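Local coordinates for protein naphthalene dioxygenase small subunit (Rhodococcus sp., PDB 2B1X) that forms the small (beta) subunit of a Rieske non-heme iron naphthalene 1,2-dioxygenase, packing with large subunits and with further copies of itself in the assembly, at residues L25-K30 with R94-V99; A36-D41 with F149-R154; V46-T51 with E62-M67; L121-G126 with T165-L170. All coordinates share one frame; numbering follows the deposited sequence.

Contact 1. Residues L25-K30 with R94-V99; sequences LLDAGK and RSRHFV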
# COMPACT_ATOMS: atom_id res chain seq x y z
N LEU B 25 26.41 8.96 9.15
CA LEU B 25 26.77 10.08 8.28
C LEU B 25 25.77 10.19 7.13
O LEU B 25 25.25 11.27 6.87
CB LEU B 25 28.20 9.91 7.72
CG LEU B 25 29.45 10.08 8.61
CD1 LEU B 25 30.73 9.99 7.76
CD2 LEU B 25 29.45 11.43 9.37
N LEU B 26 25.49 9.07 6.45
CA LEU B 26 24.54 9.10 5.33
C LEU B 26 23.16 9.58 5.79
O LEU B 26 22.54 10.43 5.14
CB LEU B 26 24.39 7.70 4.67
CG LEU B 26 25.24 7.28 3.44
CD1 LEU B 26 26.13 8.37 2.88
CD2 LEU B 26 26.07 6.03 3.70
N ASP B 27 22.69 9.07 6.91
CA ASP B 27 21.36 9.46 7.38
C ASP B 27 21.32 10.91 7.90
O ASP B 27 20.26 11.45 8.12
CB ASP B 27 20.82 8.47 8.42
CG ASP B 27 20.68 7.04 7.87
OD1 ASP B 27 20.49 6.90 6.63
OD2 ASP B 27 20.76 6.02 8.59
N ALA B 28 22.47 11.53 8.09
CA ALA B 28 22.49 12.93 8.53
C ALA B 28 22.79 13.85 7.35
O ALA B 28 22.88 15.08 7.52
CB ALA B 28 23.49 13.13 9.63
N GLY B 29 22.92 13.25 6.16
CA GLY B 29 23.18 14.00 4.95
C GLY B 29 24.57 14.59 4.94
O GLY B 29 24.81 15.60 4.28
N LYS B 30 25.49 13.97 5.69
CA LYS B 30 26.89 14.42 5.73
C LYS B 30 27.71 13.79 4.60
O LYS B 30 28.59 12.98 4.85
CB LYS B 30 27.53 14.12 7.09
CG LYS B 30 26.88 14.90 8.22
CD LYS B 30 27.47 14.63 9.57
CE LYS B 30 26.80 15.53 10.61
NZ LYS B 30 27.18 15.16 12.01
N ARG B 94 14.05 11.95 4.25
CA ARG B 94 14.37 11.38 5.55
C ARG B 94 14.67 9.92 5.27
O ARG B 94 13.85 9.22 4.70
CB ARG B 94 13.17 11.47 6.50
CG ARG B 94 13.03 12.81 7.13
CD ARG B 94 12.34 13.81 6.25
NE ARG B 94 11.06 13.30 5.78
CZ ARG B 94 10.16 14.03 5.14
NH1 ARG B 94 10.39 15.34 4.96
NH2 ARG B 94 9.00 13.49 4.75
N SER B 95 15.87 9.48 5.60
CA SER B 95 16.21 8.08 5.35
C SER B 95 16.74 7.40 6.60
O SER B 95 17.19 8.05 7.53
CB SER B 95 17.28 8.03 4.27
OG SER B 95 18.44 8.68 4.74
N ARG B 96 16.69 6.07 6.61
CA ARG B 96 17.37 5.31 7.65
C ARG B 96 17.98 4.07 7.06
O ARG B 96 17.29 3.26 6.42
CB ARG B 96 16.45 4.97 8.82
CG ARG B 96 17.19 4.36 10.05
CD ARG B 96 16.71 4.97 11.38
NE ARG B 96 16.61 6.41 11.19
CZ ARG B 96 17.63 7.25 11.34
NH1 ARG B 96 18.78 6.78 11.79
NH2 ARG B 96 17.48 8.56 11.08
N HIS B 97 19.28 3.93 7.28
CA HIS B 97 20.02 2.76 6.89
C HIS B 97 20.00 1.79 8.08
O HIS B 97 20.75 1.97 9.04
CB HIS B 97 21.49 3.12 6.57
CG HIS B 97 21.68 3.87 5.27
ND1 HIS B 97 21.16 5.13 5.04
CD2 HIS B 97 22.31 3.51 4.12
CE1 HIS B 97 21.48 5.53 3.82
NE2 HIS B 97 22.16 4.56 3.23
N PHE B 98 19.15 0.76 8.02
CA PHE B 98 19.23 -0.32 9.00
C PHE B 98 20.23 -1.35 8.47
O PHE B 98 20.03 -1.92 7.38
CB PHE B 98 17.86 -0.98 9.19
CG PHE B 98 16.82 -0.05 9.74
CD1 PHE B 98 16.01 0.70 8.86
CD2 PHE B 98 16.67 0.12 11.11
CE1 PHE B 98 15.02 1.56 9.33
CE2 PHE B 98 15.67 1.00 11.61
CZ PHE B 98 14.86 1.73 10.72
N VAL B 99 21.28 -1.60 9.25
CA VAL B 99 22.41 -2.44 8.85
C VAL B 99 22.42 -3.59 9.86
O VAL B 99 22.57 -3.37 11.08
CB VAL B 99 23.74 -1.64 8.90
CG1 VAL B 99 24.90 -2.50 8.56
CG2 VAL B 99 23.70 -0.36 7.95
O HOH W 1 20.92 9.02 3.32
O HOH W 2 17.94 10.71 7.73
O HOH W 3 19.70 10.69 11.47
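The carboxylate of D27, in the last turn of its helix, is held by H97 through both of its oxygens. The ring nitrogen ND1 of H97 donates to D27 OD1 over 2.5 Å, shorter than usual and perhaps owing something to the model, and the backbone N of H97 donates to D27 OD2 at 2.9 Å, almost perfectly straight (178°) and on the syn side, though somewhat out of the carboxylate plane. One residue thus supplies both donors, and the carboxylate and imidazole planes, 39° apart, are fixed against each other. With CG of H97 beside its own backbone N (chi1 -73°), ring and amide N-H can serve the same acid. Two weaker neighbours complete the setting: S95 OG lies 3.3 Å from D27 OD1, a weak bond at most, and the guanidinium of R96 presents a face to D27 OD2, a long pair of charges only, since no N-H points at the oxygen. R96 makes its stronger salt bridge with D159 of the second subunit. L26 covers the imidazole, its CB 4.2 Å from the H97 ring centroid in a CH-pi contact. Water also bridges the segments, one molecule donating to both D27 O and S95 O, another linking L26 O with S95 OG. Beyond D27 the helix ends in a Schellman motif, with G29 at positive phi. The contact therefore ties the C-terminal end of helix 10-27 to the first half of strand 94-106, whose neighbour in the sheet, strand 112-124, places L119 and L121 against H97, while NE2 of H97 bonds to the carbonyl of I171.

Contact 2. Residues A36-D41 with F149-R154; sequences ALVTED and FLMAKR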
# COMPACT_ATOMS: atom_id res chain seq x y z
N ALA B 36 35.12 11.15 2.44
CA ALA B 36 36.43 10.93 3.03
C ALA B 36 36.66 9.46 3.47
O ALA B 36 37.79 9.06 3.73
CB ALA B 36 36.66 11.89 4.21
N LEU B 37 35.59 8.66 3.53
CA LEU B 37 35.73 7.25 3.91
C LEU B 37 36.07 6.35 2.74
O LEU B 37 36.25 5.14 2.90
CB LEU B 37 34.46 6.73 4.59
CG LEU B 37 33.94 7.52 5.78
CD1 LEU B 37 32.59 6.95 6.25
CD2 LEU B 37 34.97 7.54 6.91
N VAL B 38 36.16 6.93 1.55
CA VAL B 38 36.35 6.07 0.40
C VAL B 38 37.74 6.14 -0.15
O VAL B 38 38.48 7.08 0.06
CB VAL B 38 35.30 6.26 -0.76
CG1 VAL B 38 33.86 6.26 -0.20
CG2 VAL B 38 35.61 7.51 -1.58
N THR B 39 38.06 5.10 -0.87
CA THR B 39 39.38 4.88 -1.34
C THR B 39 39.53 5.47 -2.75
O THR B 39 38.55 5.72 -3.47
CB THR B 39 39.58 3.36 -1.28
OG1 THR B 39 40.87 3.05 -0.74
CG2 THR B 39 39.48 2.71 -2.65
N GLU B 40 40.78 5.72 -3.12
CA GLU B 40 41.14 6.29 -4.41
C GLU B 40 40.75 5.37 -5.61
O GLU B 40 40.43 5.85 -6.70
CB GLU B 40 42.64 6.62 -4.39
CG GLU B 40 43.19 7.19 -3.05
CD GLU B 40 43.26 6.21 -1.81
OE1 GLU B 40 43.37 4.97 -1.94
OE2 GLU B 40 43.21 6.70 -0.65
N ASP B 41 40.79 4.05 -5.40
CA ASP B 41 40.36 3.08 -6.40
C ASP B 41 38.93 2.54 -6.13
O ASP B 41 38.59 1.42 -6.54
CB ASP B 41 41.38 1.93 -6.53
CG ASP B 41 41.57 1.13 -5.22
OD1 ASP B 41 41.49 1.71 -4.12
OD2 ASP B 41 41.80 -0.10 -5.20
N PHE B 149 39.40 2.60 8.80
CA PHE B 149 39.21 1.87 7.55
C PHE B 149 38.74 2.80 6.45
O PHE B 149 38.13 3.84 6.71
CB PHE B 149 38.18 0.75 7.71
CG PHE B 149 38.58 -0.32 8.68
CD1 PHE B 149 38.16 -0.27 10.00
CD2 PHE B 149 39.38 -1.38 8.26
CE1 PHE B 149 38.53 -1.27 10.89
CE2 PHE B 149 39.74 -2.37 9.14
CZ PHE B 149 39.32 -2.31 10.46
N LEU B 150 39.02 2.40 5.22
CA LEU B 150 38.47 3.04 4.04
C LEU B 150 37.79 1.99 3.20
O LEU B 150 38.22 0.82 3.18
CB LEU B 150 39.57 3.68 3.21
CG LEU B 150 39.91 5.17 3.28
CD1 LEU B 150 39.51 5.84 4.58
CD2 LEU B 150 41.39 5.37 2.99
N MET B 151 36.76 2.41 2.50
CA MET B 151 36.02 1.53 1.62
C MET B 151 36.60 1.56 0.22
O MET B 151 36.56 2.59 -0.46
CB MET B 151 34.55 1.91 1.58
CG MET B 151 33.66 0.90 0.83
SD MET B 151 31.95 1.21 1.16
CE MET B 151 31.70 2.70 0.08
N ALA B 152 37.08 0.41 -0.22
CA ALA B 152 37.63 0.24 -1.55
C ALA B 152 36.58 -0.24 -2.53
O ALA B 152 36.69 0.05 -3.72
CB ALA B 152 38.80 -0.75 -1.52
N LYS B 153 35.58 -0.96 -2.04
CA LYS B 153 34.57 -1.57 -2.92
C LYS B 153 33.26 -1.78 -2.19
O LYS B 153 33.25 -2.08 -1.01
CB LYS B 153 35.08 -2.92 -3.47
CG LYS B 153 34.23 -3.53 -4.60
CD LYS B 153 34.78 -4.90 -5.01
CE LYS B 153 33.78 -5.67 -5.86
NZ LYS B 153 33.74 -5.19 -7.27
N ARG B 154 32.16 -1.61 -2.91
CA ARG B 154 30.86 -2.02 -2.42
C ARG B 154 30.00 -2.45 -3.60
O ARG B 154 29.92 -1.73 -4.62
CB ARG B 154 30.17 -0.90 -1.65
CG ARG B 154 28.71 -1.22 -1.32
CD ARG B 154 28.06 -0.28 -0.30
NE ARG B 154 28.60 -0.52 1.04
CZ ARG B 154 28.61 0.39 2.00
NH1 ARG B 154 28.16 1.61 1.75
NH2 ARG B 154 29.10 0.08 3.19
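Two backbone hydrogen bonds join L37-T39 to M151. The amide N of M151 donates to L37 O at 2.8 Å, nearly along the C=O axis, and T39 N donates to M151 O at 3.0 Å, from above the carbonyl plane. M151 therefore uses both its N-H and its C=O on the segment around V38, its parallel bridge partner, and L37 O also receives a CA-H...O contact from L150 CA at 3.3 Å. Around this core the side chains pack. V38 CG1 meets the terminal methyl CE of M151 at 4.2 Å, the two side chains lying on the same face of the sheet; the methionine reaches it by turning at its last torsion (chi3 76°). T39 CB lies 3.2 Å from M151 O, and L150 CD1 touches the carbonyl oxygens of A36 and L37, each 3.7 Å away. Further out, SD of M151 sits 3.5 Å above the centre of the R154 guanidinium, which salt bridges to D140 and E22 keep in place. D41, at the corner of the chain, is paired with R143. Next to the bridge, A152 and K153 both face V141, making a classic beta bulge in strand 148-158, within the curved mixed sheet expected of this NTF2-clan fold.

Contact 3. Residues V46-T51 with E62-M67; sequences VPIRVT and EGMTHM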
# COMPACT_ATOMS: atom_id res chain seq x y z
N VAL B 46 25.67 -1.02 -8.15
CA VAL B 46 24.32 -1.55 -7.89
C VAL B 46 23.86 -2.26 -9.16
O VAL B 46 23.47 -1.61 -10.13
CB VAL B 46 23.36 -0.40 -7.53
CG1 VAL B 46 21.95 -0.93 -7.17
CG2 VAL B 46 23.97 0.46 -6.39
N PRO B 47 23.94 -3.58 -9.19
CA PRO B 47 23.54 -4.36 -10.36
C PRO B 47 22.05 -4.42 -10.61
O PRO B 47 21.23 -4.21 -9.70
CB PRO B 47 24.04 -5.78 -10.02
CG PRO B 47 25.04 -5.56 -8.99
CD PRO B 47 24.54 -4.43 -8.15
N ILE B 48 21.70 -4.72 -11.86
CA ILE B 48 20.33 -5.00 -12.25
C ILE B 48 20.10 -6.49 -12.12
O ILE B 48 20.99 -7.28 -12.44
CB ILE B 48 20.06 -4.54 -13.71
CG1 ILE B 48 20.38 -3.04 -13.85
CG2 ILE B 48 18.58 -4.81 -14.09
CD1 ILE B 48 20.21 -2.57 -15.27
N ARG B 49 18.91 -6.86 -11.64
CA ARG B 49 18.48 -8.25 -11.59
C ARG B 49 17.19 -8.39 -12.38
O ARG B 49 16.39 -7.45 -12.43
CB ARG B 49 18.18 -8.66 -10.14
CG ARG B 49 19.41 -8.70 -9.26
CD ARG B 49 19.14 -9.04 -7.82
NE ARG B 49 18.92 -10.46 -7.75
CZ ARG B 49 18.62 -11.15 -6.65
NH1 ARG B 49 18.53 -10.55 -5.48
NH2 ARG B 49 18.41 -12.46 -6.76
N VAL B 50 16.99 -9.57 -12.98
CA VAL B 50 15.76 -9.94 -13.66
C VAL B 50 15.26 -11.29 -13.11
O VAL B 50 16.06 -12.14 -12.76
CB VAL B 50 15.94 -9.99 -15.21
CG1 VAL B 50 16.30 -8.56 -15.77
CG2 VAL B 50 17.02 -11.00 -15.63
N THR B 51 13.94 -11.46 -13.06
CA THR B 51 13.35 -12.74 -12.66
C THR B 51 13.76 -13.86 -13.63
O THR B 51 13.60 -13.72 -14.85
CB THR B 51 11.81 -12.65 -12.61
OG1 THR B 51 11.40 -11.56 -11.77
CG2 THR B 51 11.21 -13.91 -11.92
N GLU B 62 24.53 -8.70 -17.00
CA GLU B 62 25.89 -8.44 -17.43
C GLU B 62 25.93 -7.19 -18.34
O GLU B 62 25.12 -7.06 -19.26
CB GLU B 62 26.49 -9.67 -18.12
CG GLU B 62 26.58 -10.87 -17.19
CD GLU B 62 27.13 -12.13 -17.85
OE1 GLU B 62 27.61 -12.06 -19.01
OE2 GLU B 62 27.08 -13.20 -17.19
N GLY B 63 26.85 -6.29 -18.03
CA GLY B 63 27.17 -5.17 -18.92
C GLY B 63 26.41 -3.89 -18.62
O GLY B 63 26.79 -2.83 -19.10
N MET B 64 25.35 -3.99 -17.82
CA MET B 64 24.48 -2.87 -17.45
C MET B 64 24.21 -2.94 -15.98
O MET B 64 24.21 -4.01 -15.36
CB MET B 64 23.17 -2.90 -18.24
CG MET B 64 22.34 -1.59 -18.19
SD MET B 64 23.20 -0.01 -18.56
CE MET B 64 23.95 -0.51 -20.05
N THR B 65 23.93 -1.78 -15.41
CA THR B 65 23.99 -1.59 -13.98
C THR B 65 22.99 -0.43 -13.64
O THR B 65 22.64 0.36 -14.53
CB THR B 65 25.48 -1.23 -13.78
OG1 THR B 65 26.17 -2.19 -12.94
CG2 THR B 65 25.69 0.08 -13.28
N HIS B 66 22.55 -0.33 -12.39
CA HIS B 66 21.81 0.84 -11.91
C HIS B 66 22.75 1.99 -11.54
O HIS B 66 22.38 3.16 -11.61
CB HIS B 66 20.97 0.49 -10.68
CG HIS B 66 19.78 -0.35 -11.00
ND1 HIS B 66 18.81 0.05 -11.88
CD2 HIS B 66 19.43 -1.60 -10.60
CE1 HIS B 66 17.89 -0.90 -11.99
NE2 HIS B 66 18.25 -1.92 -11.22
N MET B 67 23.96 1.62 -11.14
CA MET B 67 24.98 2.56 -10.69
C MET B 67 26.31 1.82 -10.73
O MET B 67 26.41 0.62 -10.38
CB MET B 67 24.64 3.02 -9.26
CG MET B 67 25.46 4.19 -8.73
SD MET B 67 25.07 4.67 -6.99
CE MET B 67 23.36 4.48 -6.97
O HOH W 4 24.10 -5.68 -13.26
O HOH W 5 17.36 -4.61 -10.55
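V46 meets H66 and M67 across a classic beta bulge, where two residues of one strand face a single residue of the other, here at the edge of the sheet where 42-49 runs antiparallel to 67-69. Three backbone bonds define it. V46 N donates to M67 O at 2.9 Å, while V46 O receives H66 N at 2.8 Å, nearly in line with the carbonyl (176°), and, more weakly, M67 N at 3.4 Å. The extra residue turns the imidazole of H66 toward 46-51.

Apolar contacts fill in around these bonds. I48 CG1 lies squarely over the H66 ring, 3.6 Å from its centroid in a CH-pi contact, with the two side chains at about a right angle. At its end, I48 CD1 touches M64 CG at 3.7 Å, the side chains running alongside and pointing the same way. V46 and M67 share a face of the sheet, where CG2 of V46 rests on CB of M67.

The large subunit of the dioxygenase lies against this region: Q195 and S365 of that chain bond to the carbonyls of T65 and H66, and A193 packs on M64. T51, further along, also bonds to E99 of the large subunit and to R94 of another copy of this protein.

Water supplies the remaining links. One molecule accepts from I48 N and donates to M64 O where the strands splay apart. Another lies in the plane of the H66 ring, 2.9 Å from NE2, and takes the N-H of R49 at the same distance.

Contact 4. Residues L121-G126 with T165-L170; sequences LYRTRG and THNLAL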
# COMPACT_ATOMS: atom_id res chain seq x y z
N LEU B 121 16.74 0.05 3.69
CA LEU B 121 16.79 1.50 3.59
C LEU B 121 15.36 2.04 3.57
O LEU B 121 14.59 1.64 2.70
CB LEU B 121 17.55 1.91 2.34
CG LEU B 121 17.58 3.43 2.05
CD1 LEU B 121 18.45 4.19 3.00
CD2 LEU B 121 17.97 3.69 0.63
N TYR B 122 15.02 2.89 4.55
CA TYR B 122 13.70 3.48 4.67
C TYR B 122 13.75 4.89 4.13
O TYR B 122 14.74 5.57 4.33
CB TYR B 122 13.25 3.47 6.16
CG TYR B 122 11.87 4.08 6.44
CD1 TYR B 122 10.73 3.31 6.42
CD2 TYR B 122 11.72 5.44 6.73
CE1 TYR B 122 9.46 3.85 6.70
CE2 TYR B 122 10.48 6.01 6.98
CZ TYR B 122 9.36 5.23 6.96
OH TYR B 122 8.17 5.81 7.21
N ARG B 123 12.70 5.34 3.43
CA ARG B 123 12.75 6.69 2.79
C ARG B 123 11.38 7.39 2.73
O ARG B 123 10.44 6.79 2.27
CB ARG B 123 13.34 6.59 1.36
CG ARG B 123 13.55 7.97 0.63
CD ARG B 123 13.69 7.84 -0.90
NE ARG B 123 14.28 9.03 -1.53
CZ ARG B 123 14.61 9.11 -2.82
NH1 ARG B 123 14.34 8.09 -3.64
NH2 ARG B 123 15.16 10.23 -3.30
N THR B 124 11.27 8.64 3.24
CA THR B 124 10.09 9.49 3.00
C THR B 124 10.52 10.83 2.41
O THR B 124 11.63 11.28 2.66
CB THR B 124 9.24 9.74 4.28
OG1 THR B 124 10.02 10.46 5.25
CG2 THR B 124 8.83 8.43 5.00
N ARG B 125 9.62 11.47 1.69
CA ARG B 125 9.82 12.84 1.18
C ARG B 125 8.56 13.67 1.35
O ARG B 125 7.43 13.14 1.21
CB ARG B 125 10.20 12.82 -0.31
CG ARG B 125 11.51 12.12 -0.65
CD ARG B 125 12.00 12.34 -2.13
NE ARG B 125 12.02 13.76 -2.52
CZ ARG B 125 12.84 14.67 -2.02
NH1 ARG B 125 13.71 14.34 -1.08
NH2 ARG B 125 12.75 15.95 -2.42
N GLY B 126 8.72 14.94 1.69
CA GLY B 126 7.57 15.85 1.77
C GLY B 126 6.56 15.45 2.81
O GLY B 126 6.88 14.78 3.78
N THR B 165 11.50 2.65 -5.78
CA THR B 165 11.64 4.05 -5.39
C THR B 165 11.88 4.84 -6.65
O THR B 165 12.28 4.26 -7.69
CB THR B 165 12.71 4.24 -4.29
OG1 THR B 165 12.62 5.56 -3.77
CG2 THR B 165 14.11 4.08 -4.84
N HIS B 166 11.62 6.15 -6.61
CA HIS B 166 11.55 6.95 -7.85
C HIS B 166 12.92 7.42 -8.38
O HIS B 166 13.00 7.92 -9.50
CB HIS B 166 10.61 8.16 -7.66
CG HIS B 166 11.05 9.07 -6.56
ND1 HIS B 166 10.76 8.81 -5.24
CD2 HIS B 166 11.85 10.16 -6.56
CE1 HIS B 166 11.34 9.72 -4.47
NE2 HIS B 166 11.97 10.58 -5.25
N ASN B 167 13.99 7.22 -7.62
CA ASN B 167 15.35 7.47 -8.10
C ASN B 167 16.34 6.86 -7.10
O ASN B 167 15.96 6.51 -5.99
CB ASN B 167 15.65 8.97 -8.43
CG ASN B 167 15.36 9.95 -7.26
OD1 ASN B 167 15.50 9.61 -6.10
ND2 ASN B 167 14.97 11.21 -7.60
N LEU B 168 17.60 6.71 -7.49
CA LEU B 168 18.60 6.32 -6.53
C LEU B 168 19.45 7.52 -6.23
O LEU B 168 20.63 7.59 -6.57
CB LEU B 168 19.41 5.12 -7.05
CG LEU B 168 18.67 3.78 -7.14
CD1 LEU B 168 19.64 2.71 -7.67
CD2 LEU B 168 18.07 3.33 -5.82
N ALA B 169 18.82 8.49 -5.61
CA ALA B 169 19.46 9.75 -5.23
C ALA B 169 20.25 9.61 -3.91
O ALA B 169 21.14 10.44 -3.62
CB ALA B 169 18.40 10.88 -5.13
N LEU B 170 19.96 8.55 -3.15
CA LEU B 170 20.61 8.28 -1.86
C LEU B 170 21.72 7.25 -2.00
O LEU B 170 21.56 6.25 -2.68
CB LEU B 170 19.55 7.76 -0.84
CG LEU B 170 18.35 8.65 -0.44
CD1 LEU B 170 17.38 7.90 0.49
CD2 LEU B 170 18.82 9.96 0.22
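R123 sends an extended side chain from strand 112-124 into the loop 165-170, and its guanidinium is packed on both faces and bonded at its edge. Two of its nitrogens converge on one oxygen: NH2 reaches N167 OD1 at 2.9 Å, in the carbonyl plane, and NH1 reaches the same oxygen at 3.1 Å. NH1 also donates to T165 OG1 at 3.1 Å, within the guanidinium plane. The H166 ring lies nearly parallel over one face, toward its rim, the planes only 14° apart and CE1 3.5 Å from R123 NH1; over the opposite face sits L170, whose CD1 also touches R123 CG at 3.8 Å. With CG anti to the backbone N (chi1 -175°) and no bend as far as NE, the charged end reaches the loop. E89 pairs with NH2 and S93 takes NE, further fixing the group's rotation.

Elsewhere the contact is slighter. L121 CD2 and L170 CD1 come no closer than 4.3 Å, and within loop 165-170 R125 meets H166, CD lying 3.6 Å from CE1 at the ring edge. The polar end of R125 turns to P91 and S93 and to E374 of the large subunit, and a diol probably from the crystallisation liquor sits beside it. The contact thus fastens the loop following strand 148-158 to the end of strand 112-124, which lies between strands 94-106 and 132-145; D132 of the latter bonds to T165.

In the fold
From the N terminus, helix 10-27 leads into contact 1, which closes a long loop onto strand 94-106. Before that loop returns, 36-41 opens contact 2, completed far later by strand 148-158, so contacts 1 and 2 cross; they touch where L25 meets L37. Contact 3, a short hairpin-like closure, falls within the spans of both. Contact 4 opens after contact 1 has closed and crosses contact 2, joining strand 112-124 to the C-terminal loop. Contacts 1 and 4 meet along neighbouring strands, and L168 packs on H66 and M67 of contact 3. Together they tie the N-terminal helix and the C-terminal loop to the sheet, from one outer strand to the other.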